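Local structure of effector protein Lem4 (lpg1101) (Legionella pneumophila subsp. pneumophila, 6CGK) at residues D25-G30 with F186-Y191; N73-L78 with E106-D111; L175-N180 with F192-T197. The protein dephosphorylates phosphotyrosine as a membrane-associated Legionella effector of the haloacid dehalogenase superfamily, represented here by its phosphatase domain in an inactive form. The protein carries 1 engineered substitution. One frame throughout, in Å; residues are numbered along the deposited sequence.

Contact 1 of 3, residues D25-G30 with F186-Y191; sequences DGTITG and FKWGEY. With MG (magnesium ion), chain C; PO4 (phosphate ion), chain B.
Thr-27 packs against Phe-186 and Trp-188. It lies in the DGT part of the first sequence motif of the haloacid dehalogenase fold, in the loop just after strand 19-23. Four residues earlier, the engineered Asn-23 binds magnesium together with Asp-25 O and Asp-155. Asp-25 N donates to the phosphate ion, which also ligates the metal.

The Phe-186 side chain can be followed outward. Its CB sits 3.3 Å above the plane of the Trp-188 ring, near the rim. CD1 faces Thr-27 O loosely. CE1 comes obliquely to Gly-26 O at 3.5 Å. CZ, the tip, lies 3.9 Å from Thr-27 CG2. This methyl sits over the ring face, 21° off the normal from the centroid, and makes a CH-pi contact. It is there because CG2 is anti to the backbone N of Thr-27. The same rotation places OG1 beside that N, where it hydrogen-bonds to Asn-23 OD1. The CG2 methyl therefore faces the aromatic pair, while the hydroxyl faces the metal site.

Trp-188 meets the loop with its edge. Its CH2 is 3.9 Å from Thr-27 CG2. Its CZ2 is 3.3 Å from Thr-27 O, near the indole plane. One water completes the joint: it accepts from Trp-188 NE1 at 2.8 Å and donates to Thr-27 O at 3.1 Å.

Contact 2 of 3, residues N73-L78 with E106-D111; sequences NAKNFL and EFENID
Lys-75 and Ile-110 mark the closest backbone approach, with CA atoms 7.2 Å apart. Residues 73-78 are helical throughout. In 106-111 the helix stops after Phe-107. A Schellman motif ends it, with Asn-109 at positive phi as the C-prime residue. Asn-109 N bonds to Glu-106 O, and Ile-110 N to Leu-105 O. The turn sends Glu-108 and Ile-110 toward the other helix.

Lys-75 and Ile-110 share the largest part of the contact, the lysine through its methylenes. Lys-75 CG is anti to the backbone N (chi1 170°), and the chain runs out extended before bending at its end. CG lies 3.9 Å from Ile-110 CD1. CD is 3.6 Å from Glu-108 OE1, and CE is 3.1 Å from Glu-108 O. No salt bridge forms here. Lys-75 NZ bonds to Gln-79 OE1, and Glu-108 OE2 to Tyr-61 OH. About one turn further along the helix, Leu-78 CB meets Ile-110 CG2 at 4.0 Å, the two side chains crossing at about a right angle.

The contact joins helix 72-82 to the turn that follows helix 98-107 and leads to edge strand 116-118. Leu-78 also touches Ile-28, and Phe-77 packs on helix 188-198.

Contact 3 of 3, residues L175-N180 with F192-T197; sequences LVKFHN and FKEILT
Glu-194 runs out extended beyond CG, which carries its carboxylate from helix 188-198 across to His-179 and Lys-177 on strand 176-180. Lys-177 is bent instead: its chi2 of -80° folds the chain so that it crosses Glu-194 obliquely, its methylenes against the carboxylate. The CA atoms of Lys-177 and Glu-194 stay 8.1 Å apart, so side chains alone bridge the gap.

The main bond is that of histidine to carboxylate. His-179 NE2 donates to Glu-194 OE1 at 2.7 Å, with an N-H...O angle of 160°. The oxygen is met on its syn side and lies close to the imidazole plane. The two side chains come from opposite directions, with ring and carboxylate planes 30° apart. The flat groups are thus twisted but not stacked. The second oxygen also stays near the ring, with OE2 3.3 Å from His-179 CE1. A carboxylate in this position would tend to favour a positively charged imidazole.

Lys-177 adds a looser contact. Its CB is 3.5 Å from Glu-194 OE1, and its CD is 3.7 Å from Glu-194 OE2. The end of the lysine lies nearer OE2 than OE1, but at long range: NZ makes a long salt bridge of 3.8 Å to Glu-194 OE2.

Strand 176-180 is an outermost strand of the parallel sheet, bonded along its backbone to strand 150-154. His-179 and Lys-177 point to the face covered by helix 188-198, where the His-179 ring also stacks with Tyr-191. Val-176 and Phe-178 pack instead on helix 157-169. Ile-195, next to Glu-194, joins helix 188-198 to helix 72-82 through Phe-77 and Val-81.

How the contacts relate
Contact 1 is buried and lies at the metal site. Contact 2 is partly buried, and contact 3 is at the surface. Contacts 1 and 3 both use helix 188-198. The helix start and the residues just before it pack aromatic rings on the metal-site loop, while its next turn reaches edge strand 176-180 through Glu-194. Aromatic contacts of this helix tie contacts 1 and 3 together. Contact 2 uses helix 72-82, whose Phe-77 ties it to both others. The chemistry follows position: CH-pi packing and a bridging water inside, aliphatic packing, lysine methylenes included, between a helix and the turn after another, and a histidine-carboxylate bond at the sheet edge.

Contact 1 of 3, residues D25-G30 with F186-Y191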
loop_
_atom_site.group_PDB
_atom_site.type_symbol
_atom_site.label_atom_id
_atom_site.label_comp_id
_atom_site.label_asym_id
_atom_site.label_seq_id
_atom_site.Cartn_x
_atom_site.Cartn_y
_atom_site.Cartn_z
ATOM N N ASP A 25 0.061 -7.025 -3.378
ATOM C CA ASP A 25 0.545 -8.038 -4.318
ATOM C C ASP A 25 0.218 -7.619 -5.742
ATOM O O ASP A 25 -0.947 -7.366 -6.077
ATOM C CB ASP A 25 -0.105 -9.398 -4.051
ATOM C CG ASP A 25 0.256 -9.954 -2.698
ATOM O OD1 ASP A 25 1.455 -10.128 -2.436
ATOM O OD2 ASP A 25 -0.665 -10.205 -1.894
ATOM N N GLY A 26 1.236 -7.564 -6.580
ATOM C CA GLY A 26 1.067 -7.236 -7.979
ATOM C C GLY A 26 1.114 -5.760 -8.269
ATOM O O GLY A 26 1.189 -5.371 -9.443
ATOM N N THR A 27 1.041 -4.933 -7.234
ATOM C CA THR A 27 1.106 -3.488 -7.348
ATOM C C THR A 27 2.443 -2.989 -6.821
ATOM O O THR A 27 3.265 -2.480 -7.585
ATOM C CB THR A 27 -0.058 -2.854 -6.579
ATOM O OG1 THR A 27 -1.285 -3.356 -7.113
ATOM C CG2 THR A 27 -0.049 -1.357 -6.718
ATOM N N ILE A 28 2.687 -3.174 -5.525
ATOM C CA ILE A 28 4.010 -2.924 -4.965
ATOM C C ILE A 28 4.994 -4.042 -5.335
ATOM O O ILE A 28 6.180 -3.764 -5.540
ATOM C CB ILE A 28 3.886 -2.727 -3.447
ATOM C CG1 ILE A 28 3.228 -1.361 -3.169
ATOM C CG2 ILE A 28 5.250 -2.804 -2.746
ATOM C CD1 ILE A 28 2.605 -1.257 -1.807
ATOM N N THR A 29 4.536 -5.300 -5.458
ATOM C CA THR A 29 5.392 -6.388 -5.916
ATOM C C THR A 29 5.118 -6.697 -7.382
ATOM O O THR A 29 4.216 -6.138 -8.009
ATOM C CB THR A 29 5.181 -7.666 -5.099
ATOM O OG1 THR A 29 3.915 -8.257 -5.462
ATOM C CG2 THR A 29 5.179 -7.390 -3.621
ATOM N N GLY A 30 5.891 -7.640 -7.926
ATOM C CA GLY A 30 5.700 -8.039 -9.303
ATOM C C GLY A 30 4.823 -9.254 -9.513
ATOM O O GLY A 30 4.841 -9.828 -10.608
ATOM N N PHE A 186 3.563 -0.219 -13.449
ATOM C CA PHE A 186 3.137 1.020 -12.805
ATOM C C PHE A 186 4.195 2.108 -12.968
ATOM O O PHE A 186 5.395 1.850 -12.838
ATOM C CB PHE A 186 2.864 0.776 -11.324
ATOM C CG PHE A 186 1.643 -0.053 -11.068
ATOM C CD1 PHE A 186 1.704 -1.432 -11.107
ATOM C CD2 PHE A 186 0.429 0.553 -10.799
ATOM C CE1 PHE A 186 0.575 -2.194 -10.878
ATOM C CE2 PHE A 186 -0.706 -0.205 -10.565
ATOM C CZ PHE A 186 -0.632 -1.578 -10.605
ATOM N N LYS A 187 3.742 3.333 -13.246
ATOM C CA LYS A 187 4.645 4.454 -13.521
ATOM C C LYS A 187 4.803 5.308 -12.262
ATOM O O LYS A 187 4.314 6.439 -12.157
ATOM C CB LYS A 187 4.123 5.269 -14.704
ATOM C CG LYS A 187 3.440 4.417 -15.772
ATOM C CD LYS A 187 3.935 4.736 -17.170
ATOM N N TRP A 188 5.507 4.730 -11.283
ATOM C CA TRP A 188 5.602 5.353 -9.962
ATOM C C TRP A 188 6.190 6.757 -10.038
ATOM O O TRP A 188 5.744 7.663 -9.321
ATOM C CB TRP A 188 6.423 4.461 -9.029
ATOM C CG TRP A 188 5.781 3.125 -8.820
ATOM C CD1 TRP A 188 6.179 1.926 -9.343
ATOM C CD2 TRP A 188 4.603 2.853 -8.050
ATOM N NE1 TRP A 188 5.324 0.915 -8.937
ATOM C CE2 TRP A 188 4.352 1.461 -8.140
ATOM C CE3 TRP A 188 3.749 3.646 -7.276
ATOM C CZ2 TRP A 188 3.274 0.854 -7.493
ATOM C CZ3 TRP A 188 2.688 3.046 -6.636
ATOM C CH2 TRP A 188 2.454 1.665 -6.748
ATOM N N GLY A 189 7.178 6.966 -10.909
ATOM C CA GLY A 189 7.733 8.301 -11.072
ATOM C C GLY A 189 6.692 9.319 -11.498
ATOM O O GLY A 189 6.666 10.444 -10.993
ATOM N N GLU A 190 5.816 8.938 -12.431
ATOM C CA GLU A 190 4.718 9.819 -12.825
ATOM C C GLU A 190 3.727 10.021 -11.687
ATOM O O GLU A 190 3.168 11.114 -11.530
ATOM C CB GLU A 190 4.015 9.258 -14.055
ATOM C CG GLU A 190 4.797 9.482 -15.331
ATOM C CD GLU A 190 4.101 8.922 -16.555
ATOM O OE1 GLU A 190 4.779 8.273 -17.386
ATOM O OE2 GLU A 190 2.875 9.128 -16.686
ATOM N N TYR A 191 3.483 8.982 -10.885
ATOM C CA TYR A 191 2.564 9.138 -9.761
ATOM C C TYR A 191 3.145 10.059 -8.701
ATOM O O TYR A 191 2.399 10.792 -8.043
ATOM C CB TYR A 191 2.213 7.785 -9.134
ATOM C CG TYR A 191 1.786 6.720 -10.122
ATOM C CD1 TYR A 191 1.336 7.055 -11.396
ATOM C CD2 TYR A 191 1.852 5.362 -9.789
ATOM C CE1 TYR A 191 0.964 6.064 -12.312
ATOM C CE2 TYR A 191 1.474 4.378 -10.693
ATOM C CZ TYR A 191 1.037 4.737 -11.948
ATOM O OH TYR A 191 0.680 3.757 -12.856
HETATM MG MG MG C . -2.956 -7.080 -6.042
HETATM P P PO4 B . -3.455 -8.117 -2.593
HETATM O O1 PO4 B . -2.366 -7.327 -1.887
HETATM O O2 PO4 B . -4.863 -7.800 -2.097
HETATM O O3 PO4 B . -3.159 -9.588 -2.338
HETATM O O4 PO4 B . -3.355 -7.916 -4.090
HETATM O O HOH W 1 5.883 -1.782 -9.124
HETATM O O HOH W 2 -3.113 -8.894 -6.980
HETATM O O HOH W 3 -5.016 -6.792 -6.145
#

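Contact 2 of 3, residues N73-L78 with E106-D111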
loop_
_atom_site.group_PDB
_atom_site.type_symbol
_atom_site.label_atom_id
_atom_site.label_comp_id
_atom_site.label_asym_id
_atom_site.label_seq_id
_atom_site.Cartn_x
_atom_site.Cartn_y
_atom_site.Cartn_z
ATOM N N ASN A 73 11.129 0.331 -8.621
ATOM C CA ASN A 73 10.455 1.624 -8.681
ATOM C C ASN A 73 9.424 1.791 -7.572
ATOM O O ASN A 73 9.163 2.914 -7.137
ATOM C CB ASN A 73 9.805 1.803 -10.051
ATOM C CG ASN A 73 10.830 1.909 -11.166
ATOM O OD1 ASN A 73 11.952 2.358 -10.945
ATOM N ND2 ASN A 73 10.447 1.498 -12.368
ATOM N N ALA A 74 8.810 0.705 -7.110
ATOM C CA ALA A 74 7.852 0.835 -6.015
ATOM C C ALA A 74 8.574 1.124 -4.711
ATOM O O ALA A 74 8.088 1.889 -3.876
ATOM C CB ALA A 74 7.012 -0.449 -5.891
ATOM N N LYS A 75 9.732 0.500 -4.519
ATOM C CA LYS A 75 10.559 0.786 -3.361
ATOM C C LYS A 75 10.913 2.258 -3.308
ATOM O O LYS A 75 10.731 2.920 -2.282
ATOM C CB LYS A 75 11.830 -0.057 -3.427
ATOM C CG LYS A 75 12.885 0.304 -2.425
ATOM C CD LYS A 75 14.144 -0.521 -2.728
ATOM C CE LYS A 75 15.131 -0.590 -1.569
ATOM N NZ LYS A 75 15.650 0.735 -1.161
ATOM N N ASN A 76 11.435 2.787 -4.415
ATOM C CA ASN A 76 11.812 4.200 -4.447
ATOM C C ASN A 76 10.604 5.094 -4.199
ATOM O O ASN A 76 10.697 6.091 -3.474
ATOM C CB ASN A 76 12.455 4.540 -5.783
ATOM C CG ASN A 76 13.819 3.933 -5.936
ATOM O OD1 ASN A 76 14.468 3.560 -4.955
ATOM N ND2 ASN A 76 14.274 3.833 -7.172
ATOM N N PHE A 77 9.453 4.741 -4.780
ATOM C CA PHE A 77 8.230 5.510 -4.553
ATOM C C PHE A 77 7.868 5.541 -3.071
ATOM O O PHE A 77 7.608 6.608 -2.506
ATOM C CB PHE A 77 7.087 4.925 -5.390
ATOM C CG PHE A 77 5.754 5.603 -5.186
ATOM C CD1 PHE A 77 5.424 6.741 -5.906
ATOM C CD2 PHE A 77 4.832 5.096 -4.293
ATOM C CE1 PHE A 77 4.203 7.373 -5.730
ATOM C CE2 PHE A 77 3.596 5.713 -4.109
ATOM C CZ PHE A 77 3.280 6.862 -4.832
ATOM N N LEU A 78 7.855 4.373 -2.419
ATOM C CA LEU A 78 7.498 4.340 -1.002
ATOM C C LEU A 78 8.482 5.145 -0.172
ATOM O O LEU A 78 8.086 5.866 0.754
ATOM C CB LEU A 78 7.437 2.906 -0.496
ATOM C CG LEU A 78 6.310 2.076 -1.097
ATOM C CD1 LEU A 78 6.533 0.546 -0.915
ATOM C CD2 LEU A 78 4.982 2.572 -0.472
ATOM N N GLU A 106 10.545 -4.553 5.270
ATOM C CA GLU A 106 11.798 -4.593 6.029
ATOM C C GLU A 106 12.971 -5.113 5.203
ATOM O O GLU A 106 14.092 -4.603 5.314
ATOM C CB GLU A 106 11.611 -5.427 7.295
ATOM C CG GLU A 106 10.740 -4.689 8.308
ATOM C CD GLU A 106 10.053 -5.589 9.301
ATOM O OE1 GLU A 106 10.245 -6.838 9.237
ATOM O OE2 GLU A 106 9.299 -5.033 10.133
ATOM N N PHE A 107 12.751 -6.167 4.408
ATOM C CA PHE A 107 13.799 -6.696 3.549
ATOM C C PHE A 107 14.348 -5.640 2.612
ATOM O O PHE A 107 15.504 -5.722 2.198
ATOM C CB PHE A 107 13.266 -7.860 2.687
ATOM C CG PHE A 107 12.798 -9.080 3.454
ATOM C CD1 PHE A 107 13.270 -9.383 4.724
ATOM C CD2 PHE A 107 11.861 -9.920 2.871
ATOM C CE1 PHE A 107 12.818 -10.549 5.401
ATOM C CE2 PHE A 107 11.418 -11.102 3.523
ATOM C CZ PHE A 107 11.878 -11.390 4.794
ATOM N N GLU A 108 13.505 -4.690 2.197
ATOM C CA GLU A 108 13.908 -3.632 1.287
ATOM C C GLU A 108 14.305 -2.352 2.017
ATOM O O GLU A 108 14.543 -1.325 1.366
ATOM C CB GLU A 108 12.763 -3.344 0.310
ATOM C CG GLU A 108 12.323 -4.577 -0.466
ATOM C CD GLU A 108 13.246 -4.891 -1.610
ATOM O OE1 GLU A 108 14.062 -4.008 -1.923
ATOM O OE2 GLU A 108 13.178 -6.007 -2.195
ATOM N N ASN A 109 14.376 -2.386 3.347
ATOM C CA ASN A 109 14.814 -1.233 4.144
ATOM C C ASN A 109 13.890 -0.037 3.919
ATOM O O ASN A 109 14.338 1.120 3.846
ATOM C CB ASN A 109 16.282 -0.884 3.863
ATOM C CG ASN A 109 16.921 -0.079 4.989
ATOM O OD1 ASN A 109 16.483 -0.125 6.143
ATOM N ND2 ASN A 109 17.973 0.635 4.661
ATOM N N ILE A 110 12.599 -0.329 3.816
ATOM C CA ILE A 110 11.549 0.688 3.739
ATOM C C ILE A 110 10.918 0.844 5.109
ATOM O O ILE A 110 10.424 -0.121 5.693
ATOM C CB ILE A 110 10.483 0.307 2.708
ATOM C CG1 ILE A 110 11.108 0.209 1.320
ATOM C CG2 ILE A 110 9.335 1.359 2.722
ATOM C CD1 ILE A 110 10.256 -0.596 0.355
ATOM N N ASP A 111 10.908 2.070 5.611
ATOM C CA ASP A 111 10.296 2.337 6.895
ATOM C C ASP A 111 8.781 2.224 6.762
ATOM O O ASP A 111 8.195 2.743 5.809
ATOM C CB ASP A 111 10.714 3.754 7.336
ATOM C CG ASP A 111 10.119 4.179 8.657
ATOM O OD1 ASP A 111 9.669 3.335 9.446
ATOM O OD2 ASP A 111 10.173 5.407 8.929
#

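Contact 3 of 3, residues L175-N180 with F192-T197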
loop_
_atom_site.group_PDB
_atom_site.type_symbol
_atom_site.label_atom_id
_atom_site.label_comp_id
_atom_site.label_asym_id
_atom_site.label_seq_id
_atom_site.Cartn_x
_atom_site.Cartn_y
_atom_site.Cartn_z
ATOM N N LEU A 175 -11.081 14.407 -6.307
ATOM C CA LEU A 175 -9.741 14.626 -6.834
ATOM C C LEU A 175 -8.977 13.312 -6.681
ATOM O O LEU A 175 -8.097 13.164 -5.846
ATOM C CB LEU A 175 -9.034 15.775 -6.110
ATOM C CG LEU A 175 -7.610 16.114 -6.543
ATOM C CD1 LEU A 175 -7.559 16.472 -8.022
ATOM C CD2 LEU A 175 -7.083 17.263 -5.695
ATOM N N VAL A 176 -9.342 12.340 -7.509
ATOM C CA VAL A 176 -8.785 10.994 -7.443
ATOM C C VAL A 176 -7.946 10.742 -8.681
ATOM O O VAL A 176 -8.342 11.098 -9.796
ATOM C CB VAL A 176 -9.894 9.932 -7.331
ATOM C CG1 VAL A 176 -9.292 8.559 -7.149
ATOM C CG2 VAL A 176 -10.822 10.266 -6.176
ATOM N N LYS A 177 -6.791 10.115 -8.487
ATOM C CA LYS A 177 -6.022 9.540 -9.581
ATOM C C LYS A 177 -6.032 8.038 -9.372
ATOM O O LYS A 177 -5.622 7.559 -8.314
ATOM C CB LYS A 177 -4.588 10.078 -9.610
ATOM C CG LYS A 177 -4.488 11.526 -10.058
ATOM C CD LYS A 177 -4.560 11.654 -11.576
ATOM C CE LYS A 177 -4.406 13.107 -12.011
ATOM N NZ LYS A 177 -3.990 13.234 -13.438
ATOM N N PHE A 178 -6.522 7.302 -10.361
ATOM C CA PHE A 178 -6.663 5.860 -10.246
ATOM C C PHE A 178 -5.811 5.211 -11.320
ATOM O O PHE A 178 -5.963 5.525 -12.505
ATOM C CB PHE A 178 -8.125 5.438 -10.379
ATOM C CG PHE A 178 -8.321 3.958 -10.464
ATOM C CD1 PHE A 178 -7.624 3.098 -9.622
ATOM C CD2 PHE A 178 -9.203 3.417 -11.383
ATOM C CE1 PHE A 178 -7.805 1.725 -9.704
ATOM C CE2 PHE A 178 -9.396 2.042 -11.468
ATOM C CZ PHE A 178 -8.699 1.195 -10.630
ATOM N N HIS A 179 -4.911 4.323 -10.905
ATOM C CA HIS A 179 -4.021 3.629 -11.823
ATOM C C HIS A 179 -4.194 2.130 -11.653
ATOM O O HIS A 179 -3.988 1.587 -10.560
ATOM C CB HIS A 179 -2.575 4.060 -11.599
ATOM C CG HIS A 179 -2.386 5.533 -11.761
ATOM N ND1 HIS A 179 -2.433 6.151 -12.992
ATOM C CD2 HIS A 179 -2.215 6.518 -10.850
ATOM C CE1 HIS A 179 -2.275 7.453 -12.835
ATOM N NE2 HIS A 179 -2.138 7.702 -11.545
ATOM N N ASN A 180 -4.607 1.478 -12.729
ATOM C CA ASN A 180 -4.728 0.030 -12.797
ATOM C C ASN A 180 -3.785 -0.406 -13.906
ATOM O O ASN A 180 -3.976 -0.029 -15.067
ATOM C CB ASN A 180 -6.176 -0.378 -13.072
ATOM C CG ASN A 180 -6.332 -1.856 -13.297
ATOM O OD1 ASN A 180 -6.946 -2.279 -14.276
ATOM N ND2 ASN A 180 -5.761 -2.661 -12.404
ATOM N N PHE A 192 4.467 10.033 -8.513
ATOM C CA PHE A 192 5.086 10.987 -7.605
ATOM C C PHE A 192 4.878 12.400 -8.111
ATOM O O PHE A 192 4.571 13.314 -7.333
ATOM C CB PHE A 192 6.574 10.679 -7.442
ATOM C CG PHE A 192 7.199 11.386 -6.288
ATOM C CD1 PHE A 192 6.948 10.975 -4.992
ATOM C CD2 PHE A 192 8.022 12.482 -6.490
ATOM C CE1 PHE A 192 7.508 11.642 -3.918
ATOM C CE2 PHE A 192 8.585 13.139 -5.419
ATOM C CZ PHE A 192 8.329 12.705 -4.133
ATOM N N LYS A 193 5.022 12.600 -9.419
ATOM C CA LYS A 193 4.739 13.912 -9.976
ATOM C C LYS A 193 3.288 14.305 -9.710
ATOM O O LYS A 193 3.003 15.464 -9.391
ATOM C CB LYS A 193 5.062 13.922 -11.471
ATOM C CG LYS A 193 4.768 15.245 -12.138
ATOM C CD LYS A 193 5.003 15.177 -13.627
ATOM C CE LYS A 193 6.443 14.854 -13.951
ATOM N NZ LYS A 193 6.775 15.443 -15.274
ATOM N N GLU A 194 2.362 13.340 -9.799
ATOM C CA GLU A 194 0.949 13.633 -9.559
ATOM C C GLU A 194 0.706 14.070 -8.116
ATOM O O GLU A 194 -0.063 15.008 -7.867
ATOM C CB GLU A 194 0.080 12.412 -9.894
ATOM C CG GLU A 194 0.061 11.983 -11.372
ATOM C CD GLU A 194 -0.879 10.791 -11.641
ATOM O OE1 GLU A 194 -1.227 10.053 -10.683
ATOM O OE2 GLU A 194 -1.266 10.591 -12.818
ATOM N N ILE A 195 1.337 13.401 -7.147
ATOM C CA ILE A 195 1.230 13.857 -5.761
ATOM C C ILE A 195 1.688 15.308 -5.648
ATOM O O ILE A 195 0.957 16.175 -5.161
ATOM C CB ILE A 195 2.041 12.955 -4.820
ATOM C CG1 ILE A 195 1.450 11.551 -4.775
ATOM C CG2 ILE A 195 2.077 13.560 -3.433
ATOM C CD1 ILE A 195 2.373 10.539 -4.091
ATOM N N LEU A 196 2.911 15.592 -6.100
ATOM C CA LEU A 196 3.466 16.933 -5.925
ATOM C C LEU A 196 2.644 17.981 -6.665
ATOM O O LEU A 196 2.506 19.119 -6.197
ATOM C CB LEU A 196 4.918 16.974 -6.410
ATOM C CG LEU A 196 5.952 16.159 -5.637
ATOM C CD1 LEU A 196 7.348 16.510 -6.139
ATOM C CD2 LEU A 196 5.843 16.428 -4.151
ATOM N N THR A 197 2.118 17.622 -7.840
ATOM C CA THR A 197 1.303 18.557 -8.620
ATOM C C THR A 197 -0.030 18.865 -7.950
ATOM O O THR A 197 -0.596 19.935 -8.181
ATOM C CB THR A 197 1.043 18.000 -10.025
ATOM O OG1 THR A 197 2.292 17.753 -10.689
ATOM C CG2 THR A 197 0.237 18.987 -10.839
#